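Local structure of LacI family transcription regulator (4O5A) at residues S66-I71 / N129-L134; I71-G76 / Y104-R109; W284-M289 / A299-I304; A293-T298 / E336-A341. The protein probably acts as a LacI-type transcriptional regulator, binding DNA through a helix-turn-helix domain and sensing an effector through a periplasmic binding protein-like domain. One frame throughout, in Å; residues are numbered along the deposited sequence.

Contact 1 of 4, residues S66-I71 / N129-L134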
loop_
_atom_site.group_PDB
_atom_site.type_symbol
_atom_site.label_atom_id
_atom_site.label_comp_id
_atom_site.label_asym_id
_atom_site.label_seq_id
_atom_site.Cartn_x
_atom_site.Cartn_y
_atom_site.Cartn_z
ATOM N N SER A 66 6.628 34.930 -6.585
ATOM C CA SER A 66 5.320 34.416 -6.193
ATOM C C SER A 66 5.423 32.937 -5.814
ATOM O O SER A 66 6.402 32.271 -6.150
ATOM C CB SER A 66 4.315 34.603 -7.331
ATOM O OG SER A 66 2.984 34.506 -6.859
ATOM N N ARG A 67 4.424 32.424 -5.102
ATOM C CA ARG A 67 4.424 31.016 -4.718
ATOM C C ARG A 67 3.191 30.301 -5.247
ATOM O O ARG A 67 2.089 30.856 -5.258
ATOM C CB ARG A 67 4.520 30.857 -3.198
ATOM C CG ARG A 67 5.881 31.230 -2.630
ATOM C CD ARG A 67 5.793 31.676 -1.174
ATOM N NE ARG A 67 5.606 30.558 -0.258
ATOM C CZ ARG A 67 6.463 30.226 0.703
ATOM N NH1 ARG A 67 7.573 30.935 0.898
ATOM N NH2 ARG A 67 6.204 29.193 1.480
ATOM N N THR A 68 3.388 29.071 -5.703
ATOM C CA THR A 68 2.289 28.274 -6.220
ATOM C C THR A 68 1.654 27.507 -5.081
ATOM O O THR A 68 0.512 27.043 -5.191
ATOM C CB THR A 68 2.757 27.246 -7.276
ATOM O OG1 THR A 68 3.693 26.340 -6.681
ATOM C CG2 THR A 68 3.401 27.936 -8.472
ATOM N N ARG A 69 2.410 27.350 -3.994
ATOM C CA ARG A 69 2.010 26.515 -2.862
ATOM C C ARG A 69 1.820 25.055 -3.249
ATOM O O ARG A 69 0.959 24.368 -2.700
ATOM C CB ARG A 69 0.771 27.075 -2.152
ATOM C CG ARG A 69 0.898 28.560 -1.830
ATOM C CD ARG A 69 -0.105 29.007 -0.781
ATOM N NE ARG A 69 0.387 28.704 0.560
ATOM C CZ ARG A 69 1.256 29.462 1.232
ATOM N NH1 ARG A 69 1.654 29.098 2.442
ATOM N NH2 ARG A 69 1.732 30.581 0.696
ATOM N N ARG A 70 2.635 24.591 -4.193
ATOM C CA ARG A 70 2.609 23.200 -4.646
ATOM C C ARG A 70 4.007 22.621 -4.609
ATOM O O ARG A 70 4.983 23.328 -4.870
ATOM C CB ARG A 70 2.054 23.096 -6.078
ATOM C CG ARG A 70 0.600 23.516 -6.214
ATOM C CD ARG A 70 0.052 23.242 -7.604
ATOM N NE ARG A 70 0.559 24.158 -8.626
ATOM C CZ ARG A 70 0.003 25.328 -8.927
ATOM N NH1 ARG A 70 -1.067 25.743 -8.263
ATOM N NH2 ARG A 70 0.520 26.096 -9.881
ATOM N N ILE A 71 4.088 21.339 -4.264
ATOM C CA ILE A 71 5.324 20.576 -4.319
ATOM C C ILE A 71 5.097 19.527 -5.388
ATOM O O ILE A 71 4.075 18.841 -5.358
ATOM C CB ILE A 71 5.569 19.809 -3.001
ATOM C CG1 ILE A 71 5.569 20.758 -1.804
ATOM C CG2 ILE A 71 6.845 18.971 -3.090
ATOM C CD1 ILE A 71 6.670 21.802 -1.834
ATOM N N ASN A 129 5.640 25.723 -12.301
ATOM C CA ASN A 129 4.318 25.273 -11.888
ATOM C C ASN A 129 4.270 24.716 -10.473
ATOM O O ASN A 129 3.188 24.480 -9.928
ATOM C CB ASN A 129 3.769 24.243 -12.875
ATOM C CG ASN A 129 2.269 24.100 -12.778
ATOM O OD1 ASN A 129 1.546 25.097 -12.754
ATOM N ND2 ASN A 129 1.791 22.862 -12.697
ATOM N N VAL A 130 5.445 24.488 -9.886
ATOM C CA VAL A 130 5.544 24.059 -8.483
ATOM C C VAL A 130 6.673 24.836 -7.814
ATOM O O VAL A 130 7.479 25.474 -8.501
ATOM C CB VAL A 130 5.792 22.546 -8.349
ATOM C CG1 VAL A 130 4.628 21.744 -8.924
ATOM C CG2 VAL A 130 7.094 22.162 -9.021
ATOM N N ASP A 131 6.718 24.793 -6.486
ATOM C CA ASP A 131 7.690 25.576 -5.730
ATOM C C ASP A 131 8.964 24.783 -5.427
ATOM O O ASP A 131 10.013 25.370 -5.144
ATOM C CB ASP A 131 7.069 26.054 -4.423
ATOM C CG ASP A 131 6.040 27.150 -4.629
ATOM O OD1 ASP A 131 5.954 27.693 -5.757
ATOM O OD2 ASP A 131 5.322 27.475 -3.653
ATOM N N ALA A 132 8.849 23.464 -5.498
ATOM C CA ALA A 132 9.949 22.541 -5.221
ATOM C C ALA A 132 9.598 21.166 -5.744
ATOM O O ALA A 132 8.414 20.835 -5.884
ATOM C CB ALA A 132 10.245 22.481 -3.718
ATOM N N LEU A 133 10.627 20.364 -6.013
ATOM C CA LEU A 133 10.454 19.012 -6.544
ATOM C C LEU A 133 11.015 17.997 -5.562
ATOM O O LEU A 133 12.066 18.213 -4.966
ATOM C CB LEU A 133 11.223 18.859 -7.854
ATOM C CG LEU A 133 10.886 19.839 -8.967
ATOM C CD1 LEU A 133 11.799 19.624 -10.146
ATOM C CD2 LEU A 133 9.454 19.593 -9.363
ATOM N N LEU A 134 10.315 16.884 -5.411
ATOM C CA LEU A 134 10.770 15.804 -4.559
ATOM C C LEU A 134 11.284 14.698 -5.475
ATOM O O LEU A 134 10.565 14.257 -6.377
ATOM C CB LEU A 134 9.589 15.305 -3.716
ATOM C CG LEU A 134 9.830 14.118 -2.793
ATOM C CD1 LEU A 134 10.901 14.465 -1.778
ATOM C CD2 LEU A 134 8.538 13.731 -2.096
#
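D131 reaches across to the chain of T68 and R69, and its side chain can be followed atom by atom. CB passes 3.5 Å from the carbonyl O of R70, the same oxygen that takes the bond from D131 N at 2.8 Å. With CG anti to the carbonyl carbon (chi1 -72°), the carboxylate is brought to the amides of T68 and R69. There OD1 accepts twice: T68 N meets it on the syn side at 2.9 Å, tilted 16° from the carboxylate plane, whereas T68 OG1 comes from above that plane at 2.8 Å. OD2 takes R69 N, also from above the plane, over 2.9 Å. T68 OG1 is in turn an acceptor for R70 N. An alanine in place of D131 would probably leave the amides of T68 and R69 without their acceptor and let the turn before the strand shift. A second grip lies nearby: R70, bent at chi3 (-73°), turns its guanidinium side-on so that NE (3.0 Å) and NH2 (3.1 Å) both hold N129 O, while the bond from NH2 to N129 OD1 is weak. R67, close to D131, sends its own polar end to D320. The motif is an ST turn at T68, its amides taken up by the D131 carboxylate, just before the neighbouring parallel strands 70-76 and 132-135 of the alpha/beta periplasmic binding protein-like fold.

Contact 2 of 4, residues I71-G76 / Y104-R109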
loop_
_atom_site.group_PDB
_atom_site.type_symbol
_atom_site.label_atom_id
_atom_site.label_comp_id
_atom_site.label_asym_id
_atom_site.label_seq_id
_atom_site.Cartn_x
_atom_site.Cartn_y
_atom_site.Cartn_z
ATOM N N ILE A 71 4.088 21.339 -4.264
ATOM C CA ILE A 71 5.324 20.576 -4.319
ATOM C C ILE A 71 5.097 19.527 -5.388
ATOM O O ILE A 71 4.075 18.841 -5.358
ATOM C CB ILE A 71 5.569 19.809 -3.001
ATOM C CG1 ILE A 71 5.569 20.758 -1.804
ATOM C CG2 ILE A 71 6.845 18.971 -3.090
ATOM C CD1 ILE A 71 6.670 21.802 -1.834
ATOM N N GLY A 72 6.029 19.380 -6.329
ATOM C CA GLY A 72 5.851 18.380 -7.374
ATOM C C GLY A 72 6.438 17.016 -7.055
ATOM O O GLY A 72 7.544 16.909 -6.503
ATOM N N LEU A 73 5.696 15.967 -7.408
ATOM C CA LEU A 73 6.146 14.588 -7.256
ATOM C C LEU A 73 5.726 13.793 -8.466
ATOM O O LEU A 73 4.535 13.712 -8.779
ATOM C CB LEU A 73 5.545 13.957 -5.990
ATOM C CG LEU A 73 5.808 12.463 -5.791
ATOM C CD1 LEU A 73 7.303 12.185 -5.736
ATOM C CD2 LEU A 73 5.139 11.990 -4.520
ATOM N N VAL A 74 6.692 13.207 -9.165
ATOM C CA VAL A 74 6.348 12.291 -10.245
ATOM C C VAL A 74 6.477 10.859 -9.751
ATOM O O VAL A 74 7.537 10.452 -9.277
ATOM C CB VAL A 74 7.212 12.506 -11.498
ATOM C CG1 VAL A 74 6.760 11.573 -12.606
ATOM C CG2 VAL A 74 7.097 13.945 -11.973
ATOM N N LEU A 75 5.383 10.110 -9.832
ATOM C CA LEU A 75 5.397 8.699 -9.446
ATOM C C LEU A 75 5.527 7.803 -10.671
ATOM O O LEU A 75 5.208 8.215 -11.790
ATOM C CB LEU A 75 4.124 8.338 -8.683
ATOM C CG LEU A 75 3.909 9.035 -7.344
ATOM C CD1 LEU A 75 2.555 8.654 -6.759
ATOM C CD2 LEU A 75 5.026 8.658 -6.399
ATOM N N GLY A 76 5.987 6.572 -10.470
ATOM C CA GLY A 76 6.084 5.636 -11.575
ATOM C C GLY A 76 4.815 4.817 -11.684
ATOM O O GLY A 76 4.254 4.414 -10.665
ATOM N N TYR A 104 -0.010 24.035 1.803
ATOM C CA TYR A 104 0.633 23.594 0.584
ATOM C C TYR A 104 -0.055 22.321 0.119
ATOM O O TYR A 104 -0.671 21.618 0.925
ATOM C CB TYR A 104 2.117 23.316 0.856
ATOM C CG TYR A 104 3.019 24.429 0.383
ATOM C CD1 TYR A 104 2.986 25.673 0.981
ATOM C CD2 TYR A 104 3.894 24.234 -0.677
ATOM C CE1 TYR A 104 3.804 26.702 0.544
ATOM C CE2 TYR A 104 4.721 25.256 -1.120
ATOM C CZ TYR A 104 4.667 26.481 -0.507
ATOM O OH TYR A 104 5.471 27.511 -0.933
ATOM N N SER A 105 0.064 22.025 -1.175
ATOM C CA SER A 105 -0.496 20.805 -1.766
ATOM C C SER A 105 0.609 20.032 -2.462
ATOM O O SER A 105 1.649 20.592 -2.806
ATOM C CB SER A 105 -1.555 21.138 -2.827
ATOM O OG SER A 105 -2.613 21.915 -2.319
ATOM N N LEU A 106 0.367 18.748 -2.700
ATOM C CA LEU A 106 1.284 17.938 -3.488
ATOM C C LEU A 106 0.704 17.809 -4.896
ATOM O O LEU A 106 -0.467 17.431 -5.058
ATOM C CB LEU A 106 1.380 16.549 -2.866
ATOM C CG LEU A 106 2.486 15.601 -3.320
ATOM C CD1 LEU A 106 3.839 16.094 -2.815
ATOM C CD2 LEU A 106 2.206 14.177 -2.816
ATOM N N LEU A 107 1.509 18.111 -5.910
ATOM C CA LEU A 107 1.059 17.963 -7.288
ATOM C C LEU A 107 1.663 16.668 -7.830
ATOM O O LEU A 107 2.885 16.531 -7.901
ATOM C CB LEU A 107 1.504 19.159 -8.133
ATOM C CG LEU A 107 0.870 19.233 -9.525
ATOM C CD1 LEU A 107 -0.608 19.594 -9.431
ATOM C CD2 LEU A 107 1.608 20.221 -10.413
ATOM N N VAL A 108 0.805 15.721 -8.194
ATOM C CA VAL A 108 1.261 14.383 -8.556
ATOM C C VAL A 108 1.047 14.102 -10.028
ATOM O O VAL A 108 -0.068 14.237 -10.549
ATOM C CB VAL A 108 0.536 13.312 -7.737
ATOM C CG1 VAL A 108 0.955 11.905 -8.193
ATOM C CG2 VAL A 108 0.817 13.501 -6.261
ATOM N N ARG A 109 2.123 13.715 -10.707
ATOM C CA ARG A 109 2.004 13.203 -12.058
ATOM C C ARG A 109 2.611 11.809 -12.144
ATOM O O ARG A 109 3.241 11.345 -11.201
ATOM C CB ARG A 109 2.596 14.170 -13.088
ATOM C CG ARG A 109 1.654 15.336 -13.366
ATOM C CD ARG A 109 2.009 16.137 -14.603
ATOM N NE ARG A 109 1.974 15.358 -15.830
ATOM C CZ ARG A 109 2.016 15.901 -17.044
ATOM N NH1 ARG A 109 2.080 17.220 -17.173
ATOM N NH2 ARG A 109 1.986 15.137 -18.126
#
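I71 and Y104 meet with their side chains at about a right angle, CD1 of I71 lying 3.9 Å from Y104 CD2 and approaching the ring obliquely. In I71, chi1 (-56°) and chi2 (-63°) together bring CD1 to that ring, while its CB packs obliquely against CD1 of L106 at 4.1 Å. An alanine at I71 would probably open a gap beside the Y104 ring and leave one branch of L106 with less to pack on. Further along the face that carries I71, L73, L106 and V108, L73 CD2 crosses L106 CD2 at a slant, 4.0 Å away; L75 CD1 meets V108 CG1 in a similar way. Five backbone bonds set this register, from I71 N to S105 O through L75 N to R109 O (2.8 Å), and the short strand segments 71-76 and 105-109 are 29° apart in direction. Helices 88-99 and 304-320 both touch I71 and Y104; helix 116-127 lies on the other face, against V74, L107 and R109. Strand 132-135 neighbours 70-76 on one side in the sheet, and on the other side of the pair L106, L107 and V108 run antiparallel to a strand of the second subunit, where R109 makes salt bridges to E100 and D103 of that chain.

Contact 3 of 4, residues W284-M289 / A299-I304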
loop_
_atom_site.group_PDB
_atom_site.type_symbol
_atom_site.label_atom_id
_atom_site.label_comp_id
_atom_site.label_asym_id
_atom_site.label_seq_id
_atom_site.Cartn_x
_atom_site.Cartn_y
_atom_site.Cartn_z
ATOM N N TRP A 284 13.126 -6.646 5.366
ATOM C CA TRP A 284 13.667 -5.288 5.298
ATOM C C TRP A 284 12.486 -4.424 4.898
ATOM O O TRP A 284 12.093 -4.399 3.731
ATOM C CB TRP A 284 14.754 -5.197 4.220
ATOM C CG TRP A 284 15.735 -4.075 4.413
ATOM C CD1 TRP A 284 15.494 -2.870 4.974
ATOM C CD2 TRP A 284 17.125 -4.086 4.043
ATOM N NE1 TRP A 284 16.654 -2.109 4.979
ATOM C CE2 TRP A 284 17.655 -2.835 4.423
ATOM C CE3 TRP A 284 17.957 -5.029 3.446
ATOM C CZ2 TRP A 284 19.003 -2.512 4.205
ATOM C CZ3 TRP A 284 19.296 -4.698 3.231
ATOM C CH2 TRP A 284 19.798 -3.454 3.614
ATOM N N GLY A 285 11.909 -3.722 5.864
ATOM C CA GLY A 285 10.671 -2.992 5.631
ATOM C C GLY A 285 9.583 -3.637 6.466
ATOM O O GLY A 285 9.525 -4.862 6.566
ATOM N N ASP A 286 8.735 -2.831 7.089
ATOM C CA ASP A 286 7.722 -3.407 7.970
ATOM C C ASP A 286 6.321 -3.001 7.541
ATOM O O ASP A 286 6.129 -1.982 6.888
ATOM C CB ASP A 286 7.986 -2.995 9.423
ATOM C CG ASP A 286 7.227 -3.857 10.425
ATOM O OD1 ASP A 286 6.893 -5.019 10.093
ATOM O OD2 ASP A 286 6.972 -3.378 11.546
ATOM N N SER A 287 5.338 -3.820 7.893
ATOM C CA SER A 287 3.953 -3.495 7.618
ATOM C C SER A 287 3.110 -4.430 8.451
ATOM O O SER A 287 3.649 -5.322 9.091
ATOM C CB SER A 287 3.610 -3.680 6.137
ATOM O OG SER A 287 3.552 -5.049 5.803
ATOM N N PHE A 288 1.802 -4.212 8.432
ATOM C CA PHE A 288 0.849 -5.060 9.145
ATOM C C PHE A 288 0.957 -6.521 8.719
ATOM O O PHE A 288 0.610 -7.426 9.482
ATOM C CB PHE A 288 -0.572 -4.572 8.900
ATOM C CG PHE A 288 -1.028 -3.505 9.851
ATOM C CD1 PHE A 288 -0.466 -3.385 11.117
ATOM C CD2 PHE A 288 -2.032 -2.623 9.482
ATOM C CE1 PHE A 288 -0.898 -2.402 11.996
ATOM C CE2 PHE A 288 -2.469 -1.631 10.355
ATOM C CZ PHE A 288 -1.899 -1.520 11.612
HETATM N N MSE A 289 1.445 -6.753 7.504
HETATM C CA MSE A 289 1.592 -8.100 6.975
HETATM C C MSE A 289 2.520 -8.934 7.860
HETATM O O MSE A 289 2.275 -10.116 8.107
HETATM C CB MSE A 289 2.171 -7.998 5.569
HETATM C CG MSE A 289 2.238 -9.270 4.795
HETATM SE SE MSE A 289 3.193 -8.892 3.133
HETATM C CE MSE A 289 2.337 -7.226 2.627
ATOM N N ALA A 299 11.314 -7.476 11.587
ATOM C CA ALA A 299 11.405 -6.522 10.485
ATOM C C ALA A 299 12.289 -5.333 10.831
ATOM O O ALA A 299 12.277 -4.860 11.956
ATOM C CB ALA A 299 10.041 -6.008 10.128
ATOM N N LEU A 300 13.005 -4.848 9.826
ATOM C CA LEU A 300 13.738 -3.591 9.935
ATOM C C LEU A 300 12.728 -2.537 9.516
ATOM O O LEU A 300 12.291 -2.503 8.359
ATOM C CB LEU A 300 14.949 -3.632 8.999
ATOM C CG LEU A 300 16.055 -2.591 9.175
ATOM C CD1 LEU A 300 15.536 -1.209 8.841
ATOM C CD2 LEU A 300 16.623 -2.639 10.596
ATOM N N SER A 301 12.313 -1.708 10.468
ATOM C CA SER A 301 11.224 -0.774 10.237
ATOM C C SER A 301 11.786 0.627 10.034
ATOM O O SER A 301 12.515 1.119 10.881
ATOM C CB SER A 301 10.292 -0.769 11.451
ATOM O OG SER A 301 9.280 0.222 11.316
ATOM N N ARG A 302 11.456 1.252 8.908
ATOM C CA ARG A 302 11.835 2.649 8.671
ATOM C C ARG A 302 10.680 3.535 9.097
ATOM O O ARG A 302 9.513 3.170 8.938
ATOM C CB ARG A 302 12.152 2.898 7.191
ATOM C CG ARG A 302 13.614 2.707 6.812
ATOM C CD ARG A 302 13.859 2.955 5.315
ATOM N NE ARG A 302 13.545 4.322 4.896
ATOM C CZ ARG A 302 12.665 4.629 3.948
ATOM N NH1 ARG A 302 12.014 3.663 3.313
ATOM N NH2 ARG A 302 12.437 5.898 3.632
ATOM N N ASN A 303 10.997 4.696 9.648
ATOM C CA ASN A 303 9.962 5.614 10.074
ATOM C C ASN A 303 9.565 6.479 8.881
ATOM O O ASN A 303 9.994 7.629 8.769
ATOM C CB ASN A 303 10.463 6.480 11.230
ATOM C CG ASN A 303 9.358 7.293 11.877
ATOM O OD1 ASN A 303 8.261 7.446 11.320
ATOM N ND2 ASN A 303 9.649 7.841 13.054
ATOM N N ILE A 304 8.757 5.907 7.990
ATOM C CA ILE A 304 8.401 6.566 6.738
ATOM C C ILE A 304 7.524 7.792 6.941
ATOM O O ILE A 304 7.662 8.780 6.222
ATOM C CB ILE A 304 7.668 5.600 5.809
ATOM C CG1 ILE A 304 8.519 4.346 5.603
ATOM C CG2 ILE A 304 7.385 6.274 4.469
ATOM C CD1 ILE A 304 7.723 3.161 5.057
HETATM O O HOH W 1 9.500 -0.007 7.065
HETATM O O HOH W 2 6.749 -0.658 11.869
#
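Two waters link D286 to S301 and R302 at the end of strand 298-301, where direct pairing has stopped. One accepts from D286 N at 2.9 Å and from R302 N at 3.0 Å, joining the two backbones. The other donates to D286 OD2 and is also hydrogen-bonded to S301 OG, each at 2.7 Å. A single direct bond crosses between the segments, from G285 N to L300 O at 2.8 Å; the donor lies in the carbonyl plane, but the angle at the hydrogen is only 137°. At the phi of G285, 114°, a side chain would collide with the carbonyl O of W284, which explains the glycine. D286 has CG anti to its N (chi1 -164°), which lays the carboxylate along A299: OD1 is 3.3 Å from A299 CB. Its OD2 has a second partner in R337, a salt bridge, and OD1 accepts from N290. On the buried side W284 and L300 run alongside, pointing the same way, with W284 NE1 4.1 Å from L300 CD1. This is the carboxyl end of a parallel beta-alpha-beta unit, strand 280-284, helix 288-292 and strand 298-301, the end at which ligand-binding loops lie in the periplasmic binding protein-like fold.

Contact 4 of 4, residues A293-T298 / E336-A341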
loop_
_atom_site.group_PDB
_atom_site.type_symbol
_atom_site.label_atom_id
_atom_site.label_comp_id
_atom_site.label_asym_id
_atom_site.label_seq_id
_atom_site.Cartn_x
_atom_site.Cartn_y
_atom_site.Cartn_z
ATOM N N ALA A 293 1.570 -12.578 10.095
ATOM C CA ALA A 293 2.163 -13.800 9.523
ATOM C C ALA A 293 2.251 -14.946 10.536
ATOM O O ALA A 293 1.960 -14.769 11.721
ATOM C CB ALA A 293 3.551 -13.498 8.973
ATOM N N HIS A 294 2.681 -16.114 10.058
ATOM C CA HIS A 294 2.723 -17.333 10.885
ATOM C C HIS A 294 4.092 -18.011 10.837
ATOM O O HIS A 294 4.335 -18.852 9.975
ATOM C CB HIS A 294 1.651 -18.314 10.388
ATOM C CG HIS A 294 1.597 -19.585 11.166
ATOM N ND1 HIS A 294 1.490 -19.614 12.541
ATOM C CD2 HIS A 294 1.612 -20.883 10.767
ATOM C CE1 HIS A 294 1.457 -20.868 12.954
ATOM N NE2 HIS A 294 1.528 -21.658 11.892
ATOM N N PRO A 295 5.002 -17.666 11.759
ATOM C CA PRO A 295 4.873 -16.723 12.873
ATOM C C PRO A 295 5.116 -15.282 12.427
ATOM O O PRO A 295 5.595 -15.040 11.307
ATOM C CB PRO A 295 5.991 -17.173 13.814
ATOM C CG PRO A 295 7.065 -17.656 12.874
ATOM C CD PRO A 295 6.298 -18.377 11.800
ATOM N N PRO A 296 4.779 -14.325 13.291
ATOM C CA PRO A 296 5.056 -12.924 12.949
ATOM C C PRO A 296 6.540 -12.690 12.627
ATOM O O PRO A 296 7.445 -13.278 13.234
ATOM C CB PRO A 296 4.635 -12.172 14.209
ATOM C CG PRO A 296 3.558 -13.042 14.804
ATOM C CD PRO A 296 4.046 -14.455 14.559
ATOM N N ILE A 297 6.773 -11.818 11.649
ATOM C CA ILE A 297 8.081 -11.688 11.020
ATOM C C ILE A 297 8.863 -10.472 11.542
ATOM O O ILE A 297 8.383 -9.328 11.501
ATOM C CB ILE A 297 7.929 -11.619 9.482
ATOM C CG1 ILE A 297 7.276 -12.916 8.947
ATOM C CG2 ILE A 297 9.282 -11.394 8.807
ATOM C CD1 ILE A 297 7.010 -12.897 7.439
ATOM N N THR A 298 10.075 -10.750 12.019
ATOM C CA THR A 298 11.019 -9.735 12.488
ATOM C C THR A 298 11.336 -8.786 11.334
ATOM O O THR A 298 11.586 -9.228 10.209
ATOM C CB THR A 298 12.299 -10.415 12.951
ATOM O OG1 THR A 298 12.029 -11.129 14.165
ATOM C CG2 THR A 298 13.400 -9.394 13.188
ATOM N N GLU A 336 11.859 -6.924 16.778
ATOM C CA GLU A 336 12.065 -8.360 16.953
ATOM C C GLU A 336 10.748 -9.084 17.162
ATOM O O GLU A 336 9.975 -8.762 18.072
ATOM C CB GLU A 336 12.994 -8.635 18.134
ATOM C CG GLU A 336 14.417 -8.162 17.922
ATOM C CD GLU A 336 15.278 -8.343 19.161
ATOM O OE1 GLU A 336 15.240 -9.439 19.770
ATOM O OE2 GLU A 336 15.988 -7.384 19.531
ATOM N N ARG A 337 10.494 -10.063 16.305
ATOM C CA ARG A 337 9.282 -10.864 16.392
ATOM C C ARG A 337 9.655 -12.345 16.436
ATOM O O ARG A 337 10.821 -12.706 16.616
ATOM C CB ARG A 337 8.318 -10.533 15.231
ATOM C CG ARG A 337 7.910 -9.045 15.180
ATOM C CD ARG A 337 6.633 -8.790 14.393
ATOM N NE ARG A 337 6.252 -7.366 14.400
ATOM C CZ ARG A 337 6.504 -6.500 13.418
ATOM N NH1 ARG A 337 7.160 -6.891 12.329
ATOM N NH2 ARG A 337 6.106 -5.227 13.533
ATOM N N ALA A 338 8.668 -13.202 16.252
ATOM C CA ALA A 338 8.861 -14.626 16.472
ATOM C C ALA A 338 9.695 -15.330 15.410
ATOM O O ALA A 338 10.171 -16.445 15.644
ATOM C CB ALA A 338 7.512 -15.312 16.628
ATOM N N SER A 339 9.897 -14.695 14.258
ATOM C CA SER A 339 10.561 -15.375 13.137
ATOM C C SER A 339 12.098 -15.409 13.199
ATOM O O SER A 339 12.729 -15.957 12.293
ATOM C CB SER A 339 10.115 -14.774 11.792
ATOM O OG SER A 339 10.715 -13.493 11.613
ATOM N N THR A 340 12.708 -14.816 14.225
ATOM C CA THR A 340 14.157 -14.975 14.411
ATOM C C THR A 340 14.410 -15.618 15.753
ATOM O O THR A 340 13.749 -15.275 16.736
ATOM C CB THR A 340 14.953 -13.644 14.291
ATOM O OG1 THR A 340 14.334 -12.640 15.097
ATOM C CG2 THR A 340 14.968 -13.155 12.844
ATOM N N ALA A 341 15.353 -16.557 15.780
ATOM C CA ALA A 341 15.672 -17.313 16.991
ATOM C C ALA A 341 17.059 -17.927 16.837
ATOM O O ALA A 341 17.660 -17.808 15.773
ATOM C CB ALA A 341 14.604 -18.393 17.206
#
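Hydrogen bonds centred on T298 carry most of this contact. Its OG1 works both ways: it accepts from R337 N at 2.8 Å, with an angle of 161° at the hydrogen, and donates to T340 OG1 at 2.9 Å, the two threonine side chains crossing at about a right angle. T298 N gives its own proton to S339 OG over 2.8 Å. The serine hydroxyl sits between its backbone N and carbonyl carbon (chi1 74°), which swings it over to the T298 amide, and it has a further partner in the carbonyl of I281. T340 OG1 likewise bonds H185, so the chain of hydroxyls runs on into the surrounding fold.

The charged group that bonds across the contact is R337. Its side chain is extended from CG to NE and passes beside P296, with R337 CD 3.9 Å from P296 CB. At its end NH1 reaches I297 O at 2.8 Å, the oxygen lying in the guanidinium plane, while NH2 is engaged by D286.

Apolar packing is concentrated at the prolines. P295, preceded by a cis peptide bond, sets its CB 3.7 Å from A338 CB, and P296 CD approaches the same methyl at 4.1 Å.

R337 to T340 form a type I beta turn. Three of the four hydrogen bonds use side-chain groups to hold backbone N or O atoms of the other loop, and the fourth joins two hydroxyls; the positive charge of R337, shared between a carbonyl and a carboxylate, would probably be stabilised there.

In the fold
Contact 2 is the most buried of the four and joins its strands by regular backbone bonds and aliphatic packing; the other three are partly buried and rely more on polar side chains. Contacts 1 and 2 share I71 and strand 70-76, and meet where D131 lies near Y104, so they cover the first part and the main run of strand 70-76 against its two neighbours. Contacts 3 and 4 belong to the other sheet's half of the chain and are joined by the salt bridge D286 to R337. Contacts 1 and 4 are about 43 Å apart between centres, on opposite sides of the chain's centre. Waters bridge contact 3, whereas hydroxyls and an arginine hold contact 4.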